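Local coordinates for protein putative malic enzyme ((S)-malate:NAD+ oxidoreductase (decarboxylating)) (Streptococcus pyogenes, PDB 2A9F) that probably oxidises and decarboxylates (S)-malate with NAD+ as the acceptor, aided by a divalent metal ion such as magnesium or manganese, at residues L271-I276 with P297-E302; L12-A15 with G20-E23. All coordinates share one frame; numbering follows the deposited sequence.

In the fold
From the N terminus the chain first meets interaction 2, where residues 12-15 of the opening helix 13-18 face residues 20-23. Only four residues lie between the segments, so this contact closes a short loop, made of the last turn of the helix and the bend after it, that delivers strand 22-26 to the second subunit. Much later, in the NAD-binding domain, interaction 1 closes a loop of 20 residues: helix 273-277 leads into strand 284-287, and residues 297-302 then return alongside the helix. The two loops neither nest nor cross; they follow each other in series, with centres about 41 Å apart. Interaction 2 thus belongs to the dimer-forming N-terminal arm, interaction 1 to the side of the Rossmann-type sheet that finishes in strand 307-310.

Interaction 1 (L271-I276 with P297-E302); sequences LKAEWI and PDEALE
Ile276 and Ala300 form the apolar part of this contact, CD1 of Ile276 lying 3.6 Å from CB of Ala300. The isoleucine reaches across because CG1 stands beside its own backbone N (chi1 -64°) and the chain then runs out extended (chi2 175°), carrying the terminal methyl to the segment 297-302. A long, branched apolar side chain suits this place, since it can touch both Ile285 and Ala300, whose small methyl leaves it room. The same methyl also rests 3.5 Å from the carbonyl O of Ala300, so it packs on backbone as well as side chain.

Ala273, one turn earlier, points its methyl at the other segment. Its CB lies 3.6 Å from OE2 of Glu299, whose chain leaves the backbone with CG anti to N and then bends at chi2 (47°), bringing OE2 up to the alanine methyl. The CA atoms of Ala273 and Ala300 are 5.8 Å apart, a close backbone approach that small residues suit; no hydrogen bond crosses between the segments, and packing alone joins them. Beside the contact, NZ of Lys272 bridges to OE1 of Glu274 at 2.6 Å.

The helices belong to adjoining connections of the Rossmann-type NAD-binding domain: 273-277 leads from strand 262-264 to 284-287, and 297-301 from there to edge strand 307-310. Ile285 lies on the middle strand, while Pro297 and Leu301 settle on Val308 of the last.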
ATOM      1  N   LEU A 271      30.048   1.338 -29.543  1.00 68.82           N
ATOM      2  CA  LEU A 271      30.393   0.322 -30.536  1.00 68.94           C
ATOM      3  C   LEU A 271      30.287   0.827 -31.969  1.00 69.70           C
ATOM      4  O   LEU A 271      29.198   0.908 -32.533  1.00 68.27           O
ATOM      5  CB  LEU A 271      29.491  -0.898 -30.367  1.00 67.98           C
ATOM      6  CG  LEU A 271      30.060  -2.262 -30.769  1.00 68.44           C
ATOM      7  CD1 LEU A 271      28.912  -3.264 -30.827  1.00 68.21           C
ATOM      8  CD2 LEU A 271      30.769  -2.184 -32.113  1.00 68.53           C
ATOM      9  N   LYS A 272      31.435   1.152 -32.555  1.00 71.88           N
ATOM     10  CA  LYS A 272      31.497   1.656 -33.925  1.00 73.66           C
ATOM     11  C   LYS A 272      31.493   0.508 -34.945  1.00 73.69           C
ATOM     12  O   LYS A 272      32.330  -0.397 -34.895  1.00 73.30           O
ATOM     13  CB  LYS A 272      32.748   2.523 -34.092  1.00 75.56           C
ATOM     14  CG  LYS A 272      32.820   3.691 -33.103  1.00 76.99           C
ATOM     15  CD  LYS A 272      34.143   4.460 -33.203  1.00 78.41           C
ATOM     16  CE  LYS A 272      34.231   5.346 -34.452  1.00 78.54           C
ATOM     17  NZ  LYS A 272      34.198   4.591 -35.735  1.00 77.30           N
ATOM     18  N   ALA A 273      30.537   0.570 -35.869  1.00 73.31           N
ATOM     19  CA  ALA A 273      30.347  -0.436 -36.913  1.00 72.89           C
ATOM     20  C   ALA A 273      31.581  -1.207 -37.394  1.00 72.37           C
ATOM     21  O   ALA A 273      31.598  -2.432 -37.343  1.00 70.39           O
ATOM     22  CB  ALA A 273      29.653   0.207 -38.099  1.00 72.12           C
ATOM     23  N   GLU A 274      32.603  -0.493 -37.863  1.00 72.98           N
ATOM     24  CA  GLU A 274      33.824  -1.123 -38.383  1.00 73.24           C
ATOM     25  C   GLU A 274      34.236  -2.379 -37.625  1.00 72.46           C
ATOM     26  O   GLU A 274      34.553  -3.405 -38.227  1.00 72.55           O
ATOM     27  CB  GLU A 274      35.006  -0.146 -38.356  1.00 74.68           C
ATOM     28  CG  GLU A 274      34.698   1.258 -38.839  1.00 78.62           C
ATOM     29  CD  GLU A 274      33.974   2.077 -37.786  1.00 80.60           C
ATOM     30  OE1 GLU A 274      34.512   2.187 -36.660  1.00 82.03           O
ATOM     31  OE2 GLU A 274      32.877   2.611 -38.081  1.00 80.00           O
ATOM     32  N   TRP A 275      34.233  -2.289 -36.300  1.00 71.10           N
ATOM     33  CA  TRP A 275      34.633  -3.400 -35.452  1.00 70.17           C
ATOM     34  C   TRP A 275      33.839  -4.668 -35.725  1.00 69.24           C
ATOM     35  O   TRP A 275      34.415  -5.741 -35.874  1.00 68.45           O
ATOM     36  CB  TRP A 275      34.497  -3.010 -33.976  1.00 70.81           C
ATOM     37  CG  TRP A 275      35.267  -1.771 -33.602  1.00 71.93           C
ATOM     38  CD1 TRP A 275      36.413  -1.307 -34.186  1.00 70.73           C
ATOM     39  CD2 TRP A 275      34.980  -0.876 -32.521  1.00 72.44           C
ATOM     40  NE1 TRP A 275      36.858  -0.182 -33.537  1.00 71.51           N
ATOM     41  CE2 TRP A 275      35.999   0.106 -32.510  1.00 72.56           C
ATOM     42  CE3 TRP A 275      33.964  -0.809 -31.558  1.00 73.02           C
ATOM     43  CZ2 TRP A 275      36.032   1.145 -31.573  1.00 72.58           C
ATOM     44  CZ3 TRP A 275      33.999   0.228 -30.625  1.00 73.67           C
ATOM     45  CH2 TRP A 275      35.029   1.191 -30.643  1.00 72.17           C
ATOM     46  N   ILE A 276      32.516  -4.537 -35.797  1.00 69.01           N
ATOM     47  CA  ILE A 276      31.637  -5.679 -36.038  1.00 68.23           C
ATOM     48  C   ILE A 276      32.266  -6.630 -37.041  1.00 68.72           C
ATOM     49  O   ILE A 276      32.251  -7.851 -36.864  1.00 68.37           O
ATOM     50  CB  ILE A 276      30.258  -5.216 -36.556  1.00 67.00           C
ATOM     51  CG1 ILE A 276      29.560  -4.391 -35.469  1.00 66.43           C
ATOM     52  CG2 ILE A 276      29.408  -6.420 -36.949  1.00 65.75           C
ATOM     53  CD1 ILE A 276      28.247  -3.772 -35.895  1.00 67.15           C
ATOM     54  N   PRO A 297      20.433  -0.786 -34.446  1.00 72.67           N
ATOM     55  CA  PRO A 297      20.264  -2.086 -35.110  1.00 73.36           C
ATOM     56  C   PRO A 297      20.539  -2.140 -36.610  1.00 74.48           C
ATOM     57  O   PRO A 297      21.232  -3.043 -37.086  1.00 74.70           O
ATOM     58  CB  PRO A 297      18.826  -2.449 -34.774  1.00 73.40           C
ATOM     59  CG  PRO A 297      18.681  -1.899 -33.401  1.00 73.69           C
ATOM     60  CD  PRO A 297      19.316  -0.536 -33.515  1.00 72.58           C
ATOM     61  N   ASP A 298      19.982  -1.188 -37.353  1.00 75.60           N
ATOM     62  CA  ASP A 298      20.175  -1.134 -38.797  1.00 76.08           C
ATOM     63  C   ASP A 298      21.629  -0.766 -39.072  1.00 75.78           C
ATOM     64  O   ASP A 298      22.295  -1.375 -39.909  1.00 74.41           O
ATOM     65  CB  ASP A 298      19.231  -0.092 -39.413  1.00 77.46           C
ATOM     66  CG  ASP A 298      19.592   1.338 -39.027  1.00 79.24           C
ATOM     67  OD1 ASP A 298      19.805   1.603 -37.823  1.00 79.18           O
ATOM     68  OD2 ASP A 298      19.658   2.198 -39.934  1.00 80.06           O
ATOM     69  N   GLU A 299      22.112   0.230 -38.338  1.00 76.05           N
ATOM     70  CA  GLU A 299      23.481   0.705 -38.468  1.00 76.72           C
ATOM     71  C   GLU A 299      24.505  -0.383 -38.137  1.00 75.70           C
ATOM     72  O   GLU A 299      25.680  -0.259 -38.468  1.00 75.70           O
ATOM     73  CB  GLU A 299      23.690   1.924 -37.556  1.00 79.12           C
ATOM     74  CG  GLU A 299      25.116   2.460 -37.547  1.00 83.74           C
ATOM     75  CD  GLU A 299      25.695   2.596 -38.950  1.00 86.27           C
ATOM     76  OE1 GLU A 299      25.107   3.337 -39.771  1.00 87.98           O
ATOM     77  OE2 GLU A 299      26.733   1.958 -39.234  1.00 86.39           O
ATOM     78  N   ALA A 300      24.054  -1.454 -37.493  1.00 74.92           N
ATOM     79  CA  ALA A 300      24.947  -2.544 -37.114  1.00 74.16           C
ATOM     80  C   ALA A 300      24.707  -3.812 -37.929  1.00 73.96           C
ATOM     81  O   ALA A 300      25.445  -4.794 -37.807  1.00 73.13           O
ATOM     82  CB  ALA A 300      24.798  -2.840 -35.624  1.00 73.98           C
ATOM     83  N   LEU A 301      23.670  -3.799 -38.757  1.00 74.08           N
ATOM     84  CA  LEU A 301      23.375  -4.955 -39.594  1.00 74.88           C
ATOM     85  C   LEU A 301      24.172  -4.886 -40.894  1.00 75.49           C
ATOM     86  O   LEU A 301      24.627  -5.915 -41.412  1.00 76.39           O
ATOM     87  CB  LEU A 301      21.881  -5.023 -39.910  1.00 74.49           C
ATOM     88  CG  LEU A 301      20.980  -5.667 -38.859  1.00 73.82           C
ATOM     89  CD1 LEU A 301      19.555  -5.713 -39.397  1.00 74.21           C
ATOM     90  CD2 LEU A 301      21.476  -7.077 -38.539  1.00 71.85           C
ATOM     91  N   GLU A 302      24.336  -3.668 -41.409  1.00 75.06           N
ATOM     92  CA  GLU A 302      25.080  -3.450 -42.638  1.00 75.91           C
ATOM     93  C   GLU A 302      26.562  -3.675 -42.398  1.00 76.01           C
ATOM     94  O   GLU A 302      27.346  -3.765 -43.346  1.00 77.59           O
ATOM     95  CB  GLU A 302      24.859  -2.030 -43.163  1.00 75.83           C
ATOM     96  CG  GLU A 302      24.907  -0.968 -42.094  1.00 78.59           C
ATOM     97  CD  GLU A 302      25.625   0.294 -42.553  1.00 81.52           C
ATOM     98  OE1 GLU A 302      25.368   0.752 -43.693  1.00 82.91           O
ATOM     99  OE2 GLU A 302      26.439   0.831 -41.762  1.00 81.77           O
TER

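Interaction 2 (L12-A15 with G20-E23); sequences LEQA and GKLE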
ATOM      1  N   LEU A  12      -4.210  11.525 -21.757  1.00 56.49           N
ATOM      2  CA  LEU A  12      -3.840  12.039 -20.454  1.00 53.65           C
ATOM      3  C   LEU A  12      -5.247  12.230 -19.899  1.00 54.75           C
ATOM      4  O   LEU A  12      -5.469  12.380 -18.690  1.00 53.62           O
ATOM      5  CB  LEU A  12      -3.130  13.379 -20.643  1.00 51.00           C
ATOM      6  CG  LEU A  12      -2.612  14.252 -19.502  1.00 48.55           C
ATOM      7  CD1 LEU A  12      -1.949  13.433 -18.418  1.00 50.59           C
ATOM      8  CD2 LEU A  12      -1.627  15.224 -20.098  1.00 48.73           C
ATOM      9  N   GLU A  13      -6.211  12.223 -20.822  1.00 54.85           N
ATOM     10  CA  GLU A  13      -7.598  12.351 -20.432  1.00 55.35           C
ATOM     11  C   GLU A  13      -8.003  11.039 -19.751  1.00 53.82           C
ATOM     12  O   GLU A  13      -8.971  10.999 -19.001  1.00 53.16           O
ATOM     13  CB  GLU A  13      -8.499  12.696 -21.642  1.00 55.62           C
ATOM     14  CG  GLU A  13      -8.323  11.869 -22.911  1.00 58.53           C
ATOM     15  CD  GLU A  13      -9.246  12.336 -24.057  1.00 60.62           C
ATOM     16  OE1 GLU A  13      -9.184  13.532 -24.424  1.00 62.97           O
ATOM     17  OE2 GLU A  13     -10.032  11.513 -24.590  1.00 60.06           O
ATOM     18  N   GLN A  14      -7.229   9.980 -19.985  1.00 52.84           N
ATOM     19  CA  GLN A  14      -7.505   8.686 -19.365  1.00 50.76           C
ATOM     20  C   GLN A  14      -7.172   8.738 -17.881  1.00 50.61           C
ATOM     21  O   GLN A  14      -7.638   7.904 -17.115  1.00 50.31           O
ATOM     22  CB  GLN A  14      -6.685   7.554 -19.993  1.00 50.77           C
ATOM     23  CG  GLN A  14      -7.039   6.190 -19.390  1.00 52.65           C
ATOM     24  CD  GLN A  14      -5.970   5.119 -19.591  1.00 53.47           C
ATOM     25  OE1 GLN A  14      -4.884   5.182 -19.008  1.00 51.90           O
ATOM     26  NE2 GLN A  14      -6.281   4.124 -20.412  1.00 55.93           N
ATOM     27  N   ALA A  15      -6.355   9.698 -17.466  1.00 48.91           N
ATOM     28  CA  ALA A  15      -6.023   9.791 -16.053  1.00 49.26           C
ATOM     29  C   ALA A  15      -7.083  10.639 -15.368  1.00 48.95           C
ATOM     30  O   ALA A  15      -7.627  10.264 -14.322  1.00 47.93           O
ATOM     31  CB  ALA A  15      -4.650  10.412 -15.868  1.00 49.67           C
ATOM     32  N   GLY A  20      -6.650   8.167 -11.802  1.00 44.50           N
ATOM     33  CA  GLY A  20      -5.699   7.095 -11.611  1.00 42.13           C
ATOM     34  C   GLY A  20      -6.178   5.904 -12.437  1.00 42.38           C
ATOM     35  O   GLY A  20      -7.208   5.985 -13.127  1.00 41.23           O
ATOM     36  N   LYS A  21      -5.455   4.791 -12.355  1.00 39.98           N
ATOM     37  CA  LYS A  21      -5.803   3.605 -13.120  1.00 37.83           C
ATOM     38  C   LYS A  21      -6.085   2.355 -12.288  1.00 39.22           C
ATOM     39  O   LYS A  21      -6.494   1.328 -12.833  1.00 37.87           O
ATOM     40  CB  LYS A  21      -4.678   3.312 -14.108  1.00 39.19           C
ATOM     41  CG  LYS A  21      -4.275   4.513 -14.938  1.00 37.48           C
ATOM     42  CD  LYS A  21      -3.272   4.147 -16.020  1.00 35.58           C
ATOM     43  CE  LYS A  21      -1.898   3.779 -15.458  1.00 33.25           C
ATOM     44  NZ  LYS A  21      -0.876   4.801 -15.831  1.00 29.55           N
ATOM     45  N   LEU A  22      -5.855   2.425 -10.981  1.00 39.42           N
ATOM     46  CA  LEU A  22      -6.105   1.276 -10.117  1.00 40.13           C
ATOM     47  C   LEU A  22      -7.316   1.489  -9.227  1.00 39.98           C
ATOM     48  O   LEU A  22      -7.751   2.609  -9.021  1.00 39.10           O
ATOM     49  CB  LEU A  22      -4.881   0.956  -9.254  1.00 38.35           C
ATOM     50  CG  LEU A  22      -3.644   0.478 -10.022  1.00 40.43           C
ATOM     51  CD1 LEU A  22      -2.600  -0.022  -9.034  1.00 39.40           C
ATOM     52  CD2 LEU A  22      -4.022  -0.638 -10.984  1.00 41.06           C
ATOM     53  N   GLU A  23      -7.842   0.392  -8.695  1.00 41.84           N
ATOM     54  CA  GLU A  23      -9.029   0.413  -7.849  1.00 43.28           C
ATOM     55  C   GLU A  23      -8.930  -0.781  -6.890  1.00 41.96           C
ATOM     56  O   GLU A  23      -8.280  -1.780  -7.201  1.00 42.12           O
ATOM     57  CB  GLU A  23     -10.255   0.279  -8.765  1.00 44.95           C
ATOM     58  CG  GLU A  23     -11.618   0.369  -8.125  1.00 50.37           C
ATOM     59  CD  GLU A  23     -12.742   0.257  -9.152  1.00 53.56           C
ATOM     60  OE1 GLU A  23     -13.925   0.396  -8.780  1.00 55.03           O
ATOM     61  OE2 GLU A  23     -12.445   0.022 -10.338  1.00 56.03           O
TER
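Ala15 and Gly20 meet through their backbones in a helix-turn-strand unit, where helix 13-18 ends and the chain turns toward strand 22-26. The one hydrogen bond across the contact is weak: N of Gly20 donates to O of Ala15 over 3.4 Å, with an angle of 150° at the hydrogen. It links a carbonyl within the helix to an N-H just past its end, five residues on. Glycine fits at position 20 because its positive phi (96°) would press a side chain against the preceding carbonyl. Alanine keeps the helix slim where it packs on Leu61 of the second subunit.

Further polar bonds fix Lys21 from outside. Its backbone N binds OE2 of Glu93, and its NZ is gripped by O of Pro90 and by O of Ala39 of the second subunit. The side chain of Lys21 lies about 8 Å from that of Lys95, the predicted proton acceptor. Beyond it, Leu22 and Glu23 pair with an antiparallel strand of the second subunit, so the turn feeds a sheet shared across the dimer.

Van der Waals contact completes the join. Gln14, extended beyond CG, crosses Lys21 at about a right angle, and its amide OE1 rests 3.5 Å from the lysine CD.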